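Local coordinates for protein interleukin-2 receptor subunit beta (Mus musculus, PDB 6DG5) that binds interleukin-2 and probably transduces its mitogenic signal as the beta subunit of the receptor, at residues L105-P110 with H134-Y139; C123-K128 with Q200-R205; S157-K162 with Q166-E171. One frame throughout, in Å; residues are numbered along the deposited sequence.

Interaction 1. Residues L105-P110 with H134-Y139; sequences LRLVAP and HYIEPY. With FUC (alpha-L-fucopyranose), chain E.
L105 and L107 both reach I136, and the three side chains meet tip to tip. Only apolar atoms touch. Along 105-110, L105 comes first, with CD1 4.1 Å from CG2 of I136. R106, the next residue, does not join this core. Its side chain, bent at chi2 and chi3, lies along a fucose of an attached glycan. C5 of the sugar sits over one face of the guanidinium, and O2 lies at its edge, 3.2 Å from NH2. With an alanine here the guanidinium is gone, and the fucose would probably be freer to shift. O3 of the fucose lies between two carbonyls, 2.5 Å from O of L107 and 2.9 Å from O of R106. Its one proton can go to either, and which is not settled. The side chain of L107 points toward I136, with CD2 3.8 Å from CD1 of I136. The ethyl arm of I136 is set between its own backbone N and carbonyl carbon (chi1 61°), which brings CD1 to both leucines, while CG2 meets L105 alone. H134 and Y135 of the same loop touch another protein chain. The contact lies where the two domains meet, and its core continues onto strands of both: L105 packs on Y12 of strand 8-12, while I136 packs on A187 and L107 on V185, both of strand 178-187.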
loop_
_atom_site.group_PDB
_atom_site.type_symbol
_atom_site.label_atom_id
_atom_site.label_comp_id
_atom_site.label_asym_id
_atom_site.label_seq_id
_atom_site.Cartn_x
_atom_site.Cartn_y
_atom_site.Cartn_z
ATOM N N LEU B 105 5.683 15.198 3.376
ATOM C CA LEU B 105 5.110 14.906 2.070
ATOM C C LEU B 105 4.009 15.903 1.736
ATOM O O LEU B 105 3.109 16.139 2.549
ATOM C CB LEU B 105 4.555 13.483 2.027
ATOM C CG LEU B 105 5.570 12.348 1.899
ATOM C CD1 LEU B 105 4.860 11.006 1.925
ATOM C CD2 LEU B 105 6.380 12.500 0.624
ATOM N N ARG B 106 4.084 16.481 0.537
ATOM C CA ARG B 106 3.034 17.355 0.015
ATOM C C ARG B 106 2.909 17.052 -1.475
ATOM O O ARG B 106 3.663 17.592 -2.291
ATOM C CB ARG B 106 3.345 18.827 0.266
ATOM C CG ARG B 106 2.100 19.690 0.414
ATOM C CD ARG B 106 2.059 20.814 -0.608
ATOM N NE ARG B 106 2.458 22.100 -0.040
ATOM C CZ ARG B 106 3.587 22.734 -0.339
ATOM N NH1 ARG B 106 3.865 23.902 0.226
ATOM N NH2 ARG B 106 4.435 22.207 -1.211
ATOM N N LEU B 107 1.955 16.191 -1.822
ATOM C CA LEU B 107 1.839 15.674 -3.177
ATOM C C LEU B 107 1.410 16.771 -4.152
ATOM O O LEU B 107 0.999 17.869 -3.767
ATOM C CB LEU B 107 0.847 14.513 -3.218
ATOM C CG LEU B 107 1.329 13.195 -2.611
ATOM C CD1 LEU B 107 0.160 12.358 -2.115
ATOM C CD2 LEU B 107 2.130 12.430 -3.644
ATOM N N VAL B 108 1.518 16.452 -5.437
ATOM C CA VAL B 108 1.103 17.362 -6.499
ATOM C C VAL B 108 -0.416 17.370 -6.588
ATOM O O VAL B 108 -1.065 16.324 -6.476
ATOM C CB VAL B 108 1.751 16.954 -7.835
ATOM C CG1 VAL B 108 1.096 17.680 -9.000
ATOM C CG2 VAL B 108 3.244 17.240 -7.803
ATOM N N ALA B 109 -0.984 18.559 -6.783
ATOM C CA ALA B 109 -2.429 18.720 -6.796
ATOM C C ALA B 109 -3.063 17.846 -7.877
ATOM O O ALA B 109 -2.447 17.588 -8.915
ATOM C CB ALA B 109 -2.793 20.184 -7.030
ATOM N N PRO B 110 -4.289 17.366 -7.654
ATOM C CA PRO B 110 -4.968 16.573 -8.687
ATOM C C PRO B 110 -5.241 17.411 -9.926
ATOM O O PRO B 110 -5.446 18.623 -9.851
ATOM C CB PRO B 110 -6.271 16.138 -8.005
ATOM C CG PRO B 110 -5.996 16.263 -6.543
ATOM C CD PRO B 110 -5.064 17.424 -6.405
ATOM N N HIS B 134 5.089 4.828 -5.618
ATOM C CA HIS B 134 4.610 3.487 -5.301
ATOM C C HIS B 134 4.721 3.203 -3.810
ATOM O O HIS B 134 3.978 2.370 -3.279
ATOM C CB HIS B 134 5.398 2.450 -6.096
ATOM C CG HIS B 134 6.864 2.448 -5.793
ATOM N ND1 HIS B 134 7.687 3.511 -6.094
ATOM C CD2 HIS B 134 7.653 1.515 -5.210
ATOM C CE1 HIS B 134 8.921 3.232 -5.715
ATOM N NE2 HIS B 134 8.928 2.025 -5.178
ATOM N N TYR B 135 5.640 3.891 -3.124
ATOM C CA TYR B 135 5.785 3.729 -1.682
ATOM C C TYR B 135 4.503 4.101 -0.947
ATOM O O TYR B 135 4.150 3.474 0.060
ATOM C CB TYR B 135 6.942 4.590 -1.175
ATOM C CG TYR B 135 8.324 4.117 -1.563
ATOM C CD1 TYR B 135 8.634 2.764 -1.610
ATOM C CD2 TYR B 135 9.324 5.028 -1.871
ATOM C CE1 TYR B 135 9.902 2.334 -1.958
ATOM C CE2 TYR B 135 10.592 4.610 -2.217
ATOM C CZ TYR B 135 10.877 3.261 -2.263
ATOM O OH TYR B 135 12.143 2.848 -2.611
ATOM N N ILE B 136 3.794 5.120 -1.431
ATOM C CA ILE B 136 2.623 5.656 -0.750
ATOM C C ILE B 136 1.353 5.539 -1.576
ATOM O O ILE B 136 0.291 5.956 -1.106
ATOM C CB ILE B 136 2.844 7.126 -0.338
ATOM C CG1 ILE B 136 3.092 7.987 -1.577
ATOM C CG2 ILE B 136 4.005 7.237 0.632
ATOM C CD1 ILE B 136 2.877 9.460 -1.348
ATOM N N GLU B 137 1.430 5.001 -2.793
ATOM C CA GLU B 137 0.258 4.969 -3.664
ATOM C C GLU B 137 -0.945 4.246 -3.063
ATOM O O GLU B 137 -2.071 4.741 -3.243
ATOM C CB GLU B 137 0.627 4.349 -5.019
ATOM C CG GLU B 137 -0.434 4.569 -6.082
ATOM C CD GLU B 137 -0.299 3.619 -7.254
ATOM O OE1 GLU B 137 0.833 3.408 -7.733
ATOM O OE2 GLU B 137 -1.330 3.070 -7.691
ATOM N N PRO B 138 -0.808 3.112 -2.364
ATOM C CA PRO B 138 -2.010 2.465 -1.811
ATOM C C PRO B 138 -2.687 3.260 -0.706
ATOM O O PRO B 138 -3.856 2.987 -0.401
ATOM C CB PRO B 138 -1.480 1.124 -1.284
ATOM C CG PRO B 138 -0.035 1.359 -1.049
ATOM C CD PRO B 138 0.390 2.280 -2.149
ATOM N N TYR B 139 -2.003 4.233 -0.106
ATOM C CA TYR B 139 -2.549 5.011 0.999
ATOM C C TYR B 139 -3.148 6.337 0.545
ATOM O O TYR B 139 -3.253 7.267 1.351
ATOM C CB TYR B 139 -1.469 5.257 2.054
ATOM C CG TYR B 139 -1.001 4.002 2.752
ATOM C CD1 TYR B 139 -1.671 3.517 3.866
ATOM C CD2 TYR B 139 0.112 3.304 2.300
ATOM C CE1 TYR B 139 -1.249 2.373 4.511
ATOM C CE2 TYR B 139 0.544 2.155 2.939
ATOM C CZ TYR B 139 -0.142 1.696 4.044
ATOM O OH TYR B 139 0.275 0.555 4.690
HETATM C C1 FUC E . 5.160 22.234 -5.112
HETATM C C2 FUC E . 4.868 20.806 -4.582
HETATM C C3 FUC E . 3.417 20.657 -4.100
HETATM C C4 FUC E . 2.491 21.749 -4.684
HETATM C C5 FUC E . 3.037 23.150 -4.333
HETATM C C6 FUC E . 2.542 24.248 -5.266
HETATM O O2 FUC E . 5.770 20.418 -3.555
HETATM O O3 FUC E . 2.909 19.390 -4.494
HETATM O O4 FUC E . 2.327 21.601 -6.091
HETATM O O5 FUC E . 4.487 23.211 -4.339
#

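Interaction 2. Residues C123-K128 with Q200-R205; sequences CNISWK and QPLTFR. With NAG (2-acetamido-2-deoxy-beta-D-glucopyranose), chain D; MAN (alpha-D-mannopyranose), chain C.
C123 and I125 of strand 123-128 face F204 and L202 of strand 202-205, the two strands running nearly antiparallel at 162° with axes 10.2 Å apart. No hydrogen bond crosses this distance, so side chains alone fill it. SG of C123 lies over one face of the F204 ring, 4.2 Å from the ring centroid and 28° off the ring normal. This is a cysteine sulfur-aromatic contact. SG points there because it stands anti to the backbone N (chi1 178°). I125 serves both partners with different branches. Its CD1 comes obliquely to F204, 3.6 Å from CE1, and the two side chains lie roughly perpendicular. Its CG2 is 3.7 Å from CD2 of L202, and here the side chains run alongside one another, pointing opposite ways. The phenyl ring is thereby touched by sulfur and by a methyl at separate places, which restricts its turning. N124, between C123 and I125, carries an N-acetylglucosamine on ND2, on the side of the strand turned from this core. The contact joins the two sheets of a fibronectin type-III sandwich. Strand 123-128 is the middle strand of the sheet formed with 111-118 and 167-170. Strand 202-205, which follows the WSXWS motif, is an outer strand of the other sheet and pairs with 178-187, where F204 also packs on V181.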
loop_
_atom_site.group_PDB
_atom_site.type_symbol
_atom_site.label_atom_id
_atom_site.label_comp_id
_atom_site.label_asym_id
_atom_site.label_seq_id
_atom_site.Cartn_x
_atom_site.Cartn_y
_atom_site.Cartn_z
ATOM N N CYS B 123 -24.325 14.009 -10.824
ATOM C CA CYS B 123 -23.094 14.420 -11.491
ATOM C C CYS B 123 -21.907 13.592 -11.014
ATOM O O CYS B 123 -21.700 13.435 -9.807
ATOM C CB CYS B 123 -22.821 15.906 -11.255
ATOM S SG CYS B 123 -21.278 16.492 -11.984
ATOM N N ASN B 124 -21.124 13.070 -11.957
ATOM C CA ASN B 124 -19.952 12.252 -11.663
ATOM C C ASN B 124 -18.719 12.961 -12.207
ATOM O O ASN B 124 -18.641 13.248 -13.407
ATOM C CB ASN B 124 -20.098 10.852 -12.269
ATOM C CG ASN B 124 -19.048 9.875 -11.763
ATOM O OD1 ASN B 124 -18.162 10.240 -10.991
ATOM N ND2 ASN B 124 -19.154 8.618 -12.197
ATOM N N ILE B 125 -17.760 13.241 -11.326
ATOM C CA ILE B 125 -16.583 14.040 -11.647
ATOM C C ILE B 125 -15.337 13.199 -11.404
ATOM O O ILE B 125 -15.197 12.587 -10.339
ATOM C CB ILE B 125 -16.541 15.329 -10.809
ATOM C CG1 ILE B 125 -17.703 16.248 -11.192
ATOM C CG2 ILE B 125 -15.203 16.039 -10.973
ATOM C CD1 ILE B 125 -18.208 17.099 -10.048
ATOM N N SER B 126 -14.427 13.184 -12.375
ATOM C CA SER B 126 -13.201 12.397 -12.310
ATOM C C SER B 126 -11.988 13.308 -12.169
ATOM O O SER B 126 -12.063 14.520 -12.383
ATOM C CB SER B 126 -13.051 11.515 -13.554
ATOM O OG SER B 126 -14.130 10.609 -13.668
ATOM N N TRP B 127 -10.856 12.704 -11.803
ATOM C CA TRP B 127 -9.598 13.431 -11.701
ATOM C C TRP B 127 -8.438 12.445 -11.698
ATOM O O TRP B 127 -8.533 11.367 -11.107
ATOM C CB TRP B 127 -9.546 14.309 -10.444
ATOM C CG TRP B 127 -9.775 13.576 -9.158
ATOM C CD1 TRP B 127 -8.846 12.898 -8.422
ATOM C CD2 TRP B 127 -11.012 13.465 -8.444
ATOM N NE1 TRP B 127 -9.431 12.367 -7.299
ATOM C CE2 TRP B 127 -10.759 12.701 -7.288
ATOM C CE3 TRP B 127 -12.308 13.935 -8.672
ATOM C CZ2 TRP B 127 -11.756 12.393 -6.365
ATOM C CZ3 TRP B 127 -13.296 13.630 -7.754
ATOM C CH2 TRP B 127 -13.014 12.866 -6.614
ATOM N N LYS B 128 -7.353 12.826 -12.365
ATOM C CA LYS B 128 -6.135 12.034 -12.436
ATOM C C LYS B 128 -5.077 12.607 -11.500
ATOM O O LYS B 128 -5.127 13.776 -11.108
ATOM C CB LYS B 128 -5.600 11.994 -13.871
ATOM C CG LYS B 128 -6.527 11.327 -14.882
ATOM C CD LYS B 128 -5.934 11.383 -16.285
ATOM C CE LYS B 128 -6.659 10.453 -17.250
ATOM N NZ LYS B 128 -8.074 10.852 -17.480
ATOM N N GLN B 200 -7.197 22.725 -9.804
ATOM C CA GLN B 200 -7.799 23.798 -10.583
ATOM C C GLN B 200 -9.310 23.612 -10.583
ATOM O O GLN B 200 -9.792 22.545 -10.994
ATOM C CB GLN B 200 -7.267 23.819 -12.014
ATOM C CG GLN B 200 -6.077 24.741 -12.223
ATOM C CD GLN B 200 -5.717 24.904 -13.689
ATOM O OE1 GLN B 200 -6.591 25.090 -14.539
ATOM N NE2 GLN B 200 -4.426 24.828 -13.994
ATOM N N PRO B 201 -10.081 24.594 -10.120
ATOM C CA PRO B 201 -11.523 24.388 -9.950
ATOM C C PRO B 201 -12.219 24.054 -11.263
ATOM O O PRO B 201 -11.855 24.545 -12.334
ATOM C CB PRO B 201 -12.011 25.726 -9.380
ATOM C CG PRO B 201 -10.929 26.710 -9.713
ATOM C CD PRO B 201 -9.654 25.934 -9.690
ATOM N N LEU B 202 -13.226 23.192 -11.161
ATOM C CA LEU B 202 -14.028 22.749 -12.293
ATOM C C LEU B 202 -15.435 23.310 -12.142
ATOM O O LEU B 202 -16.127 23.003 -11.165
ATOM C CB LEU B 202 -14.064 21.223 -12.367
ATOM C CG LEU B 202 -15.016 20.599 -13.386
ATOM C CD1 LEU B 202 -14.397 20.601 -14.773
ATOM C CD2 LEU B 202 -15.403 19.192 -12.962
ATOM N N THR B 203 -15.856 24.122 -13.106
ATOM C CA THR B 203 -17.161 24.765 -13.074
ATOM C C THR B 203 -18.129 24.006 -13.973
ATOM O O THR B 203 -17.847 23.795 -15.158
ATOM C CB THR B 203 -17.060 26.224 -13.521
ATOM O OG1 THR B 203 -15.920 26.834 -12.904
ATOM C CG2 THR B 203 -18.309 26.987 -13.119
ATOM N N PHE B 204 -19.263 23.597 -13.408
ATOM C CA PHE B 204 -20.266 22.841 -14.142
ATOM C C PHE B 204 -21.657 23.290 -13.720
ATOM O O PHE B 204 -21.861 23.768 -12.601
ATOM C CB PHE B 204 -20.108 21.327 -13.921
ATOM C CG PHE B 204 -20.267 20.897 -12.488
ATOM C CD1 PHE B 204 -19.198 20.957 -11.608
ATOM C CD2 PHE B 204 -21.482 20.416 -12.024
ATOM C CE1 PHE B 204 -19.341 20.559 -10.290
ATOM C CE2 PHE B 204 -21.631 20.016 -10.708
ATOM C CZ PHE B 204 -20.558 20.086 -9.841
ATOM N N ARG B 205 -22.616 23.128 -14.631
ATOM C CA ARG B 205 -23.999 23.522 -14.400
ATOM C C ARG B 205 -24.919 22.343 -14.682
ATOM O O ARG B 205 -24.766 21.651 -15.695
ATOM C CB ARG B 205 -24.392 24.720 -15.275
ATOM C CG ARG B 205 -25.807 25.224 -15.046
ATOM C CD ARG B 205 -26.108 26.439 -15.909
ATOM N NE ARG B 205 -27.483 26.901 -15.743
ATOM C CZ ARG B 205 -27.859 27.826 -14.866
ATOM N NH1 ARG B 205 -26.963 28.396 -14.073
ATOM N NH2 ARG B 205 -29.133 28.183 -14.783
HETATM C C1 NAG D . -18.236 7.565 -11.821
HETATM C C2 NAG D . -18.951 6.231 -11.570
HETATM C C3 NAG D . -17.938 5.121 -11.267
HETATM C C4 NAG D . -16.842 5.069 -12.325
HETATM C C5 NAG D . -16.237 6.458 -12.517
HETATM C C6 NAG D . -15.222 6.520 -13.634
HETATM C C7 NAG D . -21.044 5.649 -10.419
HETATM C C8 NAG D . -21.911 5.902 -9.222
HETATM N N2 NAG D . -19.910 6.354 -10.482
HETATM O O3 NAG D . -18.623 3.874 -11.217
HETATM O O4 NAG D . -15.807 4.180 -11.912
HETATM O O5 NAG D . -17.267 7.400 -12.845
HETATM O O6 NAG D . -15.796 6.181 -14.889
HETATM O O7 NAG D . -21.358 4.841 -11.290
HETATM C C1 MAN C . -3.992 27.943 -9.765
HETATM C C2 MAN C . -5.433 28.270 -9.284
HETATM C C3 MAN C . -5.665 27.695 -7.890
HETATM C C4 MAN C . -5.344 26.196 -7.857
HETATM C C5 MAN C . -3.903 25.954 -8.324
HETATM C C6 MAN C . -3.567 24.475 -8.429
HETATM O O2 MAN C . -6.415 27.657 -10.124
HETATM O O3 MAN C . -6.999 27.921 -7.444
HETATM O O4 MAN C . -5.494 25.701 -6.532
HETATM O O5 MAN C . -3.697 26.548 -9.638
HETATM O O6 MAN C . -2.168 24.347 -8.670
#

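Interaction 3. Residues S157-K162 with Q166-E171; sequences SVLSLK and QWLFLE. With NAG (2-acetamido-2-deoxy-beta-D-glucopyranose), chain D.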
loop_
_atom_site.group_PDB
_atom_site.type_symbol
_atom_site.label_atom_id
_atom_site.label_comp_id
_atom_site.label_asym_id
_atom_site.label_seq_id
_atom_site.Cartn_x
_atom_site.Cartn_y
_atom_site.Cartn_z
ATOM N N SER B 157 -18.808 23.076 1.110
ATOM C CA SER B 157 -18.905 21.819 1.838
ATOM C C SER B 157 -17.787 20.892 1.380
ATOM O O SER B 157 -17.681 20.585 0.188
ATOM C CB SER B 157 -20.273 21.174 1.615
ATOM O OG SER B 157 -20.575 20.233 2.630
ATOM N N VAL B 158 -16.963 20.442 2.321
ATOM C CA VAL B 158 -15.798 19.615 2.023
ATOM C C VAL B 158 -16.169 18.158 2.256
ATOM O O VAL B 158 -16.570 17.780 3.363
ATOM C CB VAL B 158 -14.591 20.022 2.879
ATOM C CG1 VAL B 158 -13.361 19.249 2.451
ATOM C CG2 VAL B 158 -14.353 21.519 2.775
ATOM N N LEU B 159 -16.028 17.340 1.218
ATOM C CA LEU B 159 -16.363 15.925 1.270
ATOM C C LEU B 159 -15.086 15.097 1.309
ATOM O O LEU B 159 -14.122 15.392 0.594
ATOM C CB LEU B 159 -17.209 15.524 0.060
ATOM C CG LEU B 159 -18.340 16.482 -0.314
ATOM C CD1 LEU B 159 -18.727 16.299 -1.773
ATOM C CD2 LEU B 159 -19.543 16.267 0.587
ATOM N N SER B 160 -15.081 14.056 2.137
ATOM C CA SER B 160 -13.905 13.221 2.333
ATOM C C SER B 160 -14.075 11.889 1.614
ATOM O O SER B 160 -15.118 11.239 1.735
ATOM C CB SER B 160 -13.644 12.979 3.821
ATOM O OG SER B 160 -13.169 14.153 4.457
ATOM N N LEU B 161 -13.047 11.492 0.869
ATOM C CA LEU B 161 -12.946 10.160 0.276
ATOM C C LEU B 161 -11.738 9.495 0.926
ATOM O O LEU B 161 -10.607 9.643 0.456
ATOM C CB LEU B 161 -12.807 10.223 -1.242
ATOM C CG LEU B 161 -13.925 10.911 -2.024
ATOM C CD1 LEU B 161 -13.418 12.196 -2.658
ATOM C CD2 LEU B 161 -14.481 9.974 -3.080
ATOM N N LYS B 162 -11.981 8.763 2.017
ATOM C CA LYS B 162 -10.914 8.137 2.788
ATOM C C LYS B 162 -10.371 6.872 2.133
ATOM O O LYS B 162 -9.788 6.023 2.821
ATOM C CB LYS B 162 -11.398 7.835 4.209
ATOM C CG LYS B 162 -11.840 9.072 4.975
ATOM C CD LYS B 162 -12.158 8.758 6.427
ATOM C CE LYS B 162 -12.751 9.968 7.135
ATOM N NZ LYS B 162 -14.080 10.338 6.572
ATOM N N GLN B 166 -10.822 8.558 -6.843
ATOM C CA GLN B 166 -10.561 9.382 -8.028
ATOM C C GLN B 166 -11.831 9.644 -8.835
ATOM O O GLN B 166 -11.786 9.766 -10.061
ATOM C CB GLN B 166 -9.471 8.769 -8.912
ATOM C CG GLN B 166 -8.071 8.927 -8.341
ATOM C CD GLN B 166 -6.987 8.491 -9.304
ATOM O OE1 GLN B 166 -6.690 7.303 -9.427
ATOM N NE2 GLN B 166 -6.386 9.455 -9.990
ATOM N N TRP B 167 -12.968 9.730 -8.145
ATOM C CA TRP B 167 -14.238 10.172 -8.710
ATOM C C TRP B 167 -15.247 10.300 -7.578
ATOM O O TRP B 167 -15.129 9.619 -6.555
ATOM C CB TRP B 167 -14.772 9.210 -9.784
ATOM C CG TRP B 167 -15.016 7.810 -9.302
ATOM C CD1 TRP B 167 -14.171 6.748 -9.418
ATOM C CD2 TRP B 167 -16.188 7.320 -8.638
ATOM N NE1 TRP B 167 -14.738 5.627 -8.861
ATOM C CE2 TRP B 167 -15.977 5.952 -8.376
ATOM C CE3 TRP B 167 -17.392 7.905 -8.237
ATOM C CZ2 TRP B 167 -16.925 5.161 -7.730
ATOM C CZ3 TRP B 167 -18.332 7.118 -7.596
ATOM C CH2 TRP B 167 -18.094 5.761 -7.349
ATOM N N LEU B 168 -16.237 11.171 -7.769
ATOM C CA LEU B 168 -17.363 11.234 -6.846
ATOM C C LEU B 168 -18.656 11.449 -7.617
ATOM O O LEU B 168 -18.697 12.204 -8.592
ATOM C CB LEU B 168 -17.198 12.331 -5.777
ATOM C CG LEU B 168 -16.553 13.692 -6.036
ATOM C CD1 LEU B 168 -17.329 14.534 -7.034
ATOM C CD2 LEU B 168 -16.430 14.425 -4.714
ATOM N N PHE B 169 -19.702 10.760 -7.179
ATOM C CA PHE B 169 -21.035 10.893 -7.747
ATOM C C PHE B 169 -21.835 11.794 -6.815
ATOM O O PHE B 169 -22.122 11.417 -5.674
ATOM C CB PHE B 169 -21.690 9.523 -7.908
ATOM C CG PHE B 169 -22.812 9.491 -8.908
ATOM C CD1 PHE B 169 -22.559 9.236 -10.246
ATOM C CD2 PHE B 169 -24.121 9.697 -8.507
ATOM C CE1 PHE B 169 -23.591 9.196 -11.166
ATOM C CE2 PHE B 169 -25.157 9.658 -9.421
ATOM C CZ PHE B 169 -24.890 9.407 -10.753
ATOM N N LEU B 170 -22.174 12.990 -7.288
ATOM C CA LEU B 170 -22.866 13.973 -6.465
ATOM C C LEU B 170 -24.375 13.818 -6.597
ATOM O O LEU B 170 -24.902 13.661 -7.701
ATOM C CB LEU B 170 -22.450 15.390 -6.856
ATOM C CG LEU B 170 -21.008 15.773 -6.526
ATOM C CD1 LEU B 170 -20.700 17.173 -7.021
ATOM C CD2 LEU B 170 -20.762 15.667 -5.030
ATOM N N GLU B 171 -25.064 13.865 -5.462
ATOM C CA GLU B 171 -26.515 13.803 -5.405
ATOM C C GLU B 171 -27.054 15.090 -4.795
ATOM O O GLU B 171 -26.298 15.944 -4.323
ATOM C CB GLU B 171 -26.984 12.589 -4.588
ATOM C CG GLU B 171 -26.467 11.246 -5.090
ATOM C CD GLU B 171 -27.294 10.688 -6.231
ATOM O OE1 GLU B 171 -26.949 9.599 -6.741
ATOM O OE2 GLU B 171 -28.293 11.336 -6.610
HETATM C C1 NAG D . -18.236 7.565 -11.821
HETATM C C2 NAG D . -18.951 6.231 -11.570
HETATM C C3 NAG D . -17.938 5.121 -11.267
HETATM C C4 NAG D . -16.842 5.069 -12.325
HETATM C C5 NAG D . -16.237 6.458 -12.517
HETATM C C6 NAG D . -15.222 6.520 -13.634
HETATM C C7 NAG D . -21.044 5.649 -10.419
HETATM C C8 NAG D . -21.911 5.902 -9.222
HETATM N N2 NAG D . -19.910 6.354 -10.482
HETATM O O3 NAG D . -18.623 3.874 -11.217
HETATM O O4 NAG D . -15.807 4.180 -11.912
HETATM O O5 NAG D . -17.267 7.400 -12.845
HETATM O O6 NAG D . -15.796 6.181 -14.889
HETATM O O7 NAG D . -21.358 4.841 -11.290
#
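L161, L168 and L159 carry this contact, in which strands 157-161 and 167-170 pass each other at 129° with axes 9.4 Å apart. L168 is the central piece. With chi1 at 37°, CG of L168 is flanked by both backbone N and carbonyl carbon, which places CD2 by L159 and L161. CD2 is 4.2 Å from CD1 of L159, and those two side chains cross at about a right angle. From L161 the nearest methyl is CD1, at 4.3 Å from the same CD2. The other methyl of L161 takes a different neighbour: CD2 lies 3.6 Å from O of W167, so a methyl rests against backbone rather than side chain. L159 also extends CD1 to L170, where CD2 is 3.9 Å away. The indole of W167 turns the other way, to the N-acetylglucosamine linked to N124. The sugar lies over one face of the indole, with its C3 3.5 Å above the plane and over the ring centre. Beside it, C8 of the acetyl group meets F169, 3.5 Å from CD1. Strand 167-170 therefore shows leucines to the interior and aromatics to the glycan. Between the two segments no hydrogen bond forms, and the leucine methyls meet by van der Waals contact alone. The contact is apolar packing between the two sheets of the beta sandwich, and its fit depends on side-chain shape.

How the interactions relate
All three contacts belong to the second extracellular domain. Interactions 2 and 3 are the closest pair, with centres 11 Å apart. Their strands 123-128 and 167-170 are antiparallel neighbours, and probable hydrogen bonds run from L170 N to C123 O (2.6 Å) and from I125 N to L168 O (3.1 Å). I125 and L168, which also touch, thus carry one apolar core from interaction 2 to interaction 3. The same N-acetylglucosamine is bonded to N124 of 123-128 and lies over the indole of W167 in 166-171. Interaction 1 lies at the domain boundary, its centre 20 Å from interaction 2, which it meets where P110 CB packs 4.1 Å from K128 O and 4.2 Å from W127 CD1. It does not touch interaction 3, whose nearest atoms are about 7 Å away.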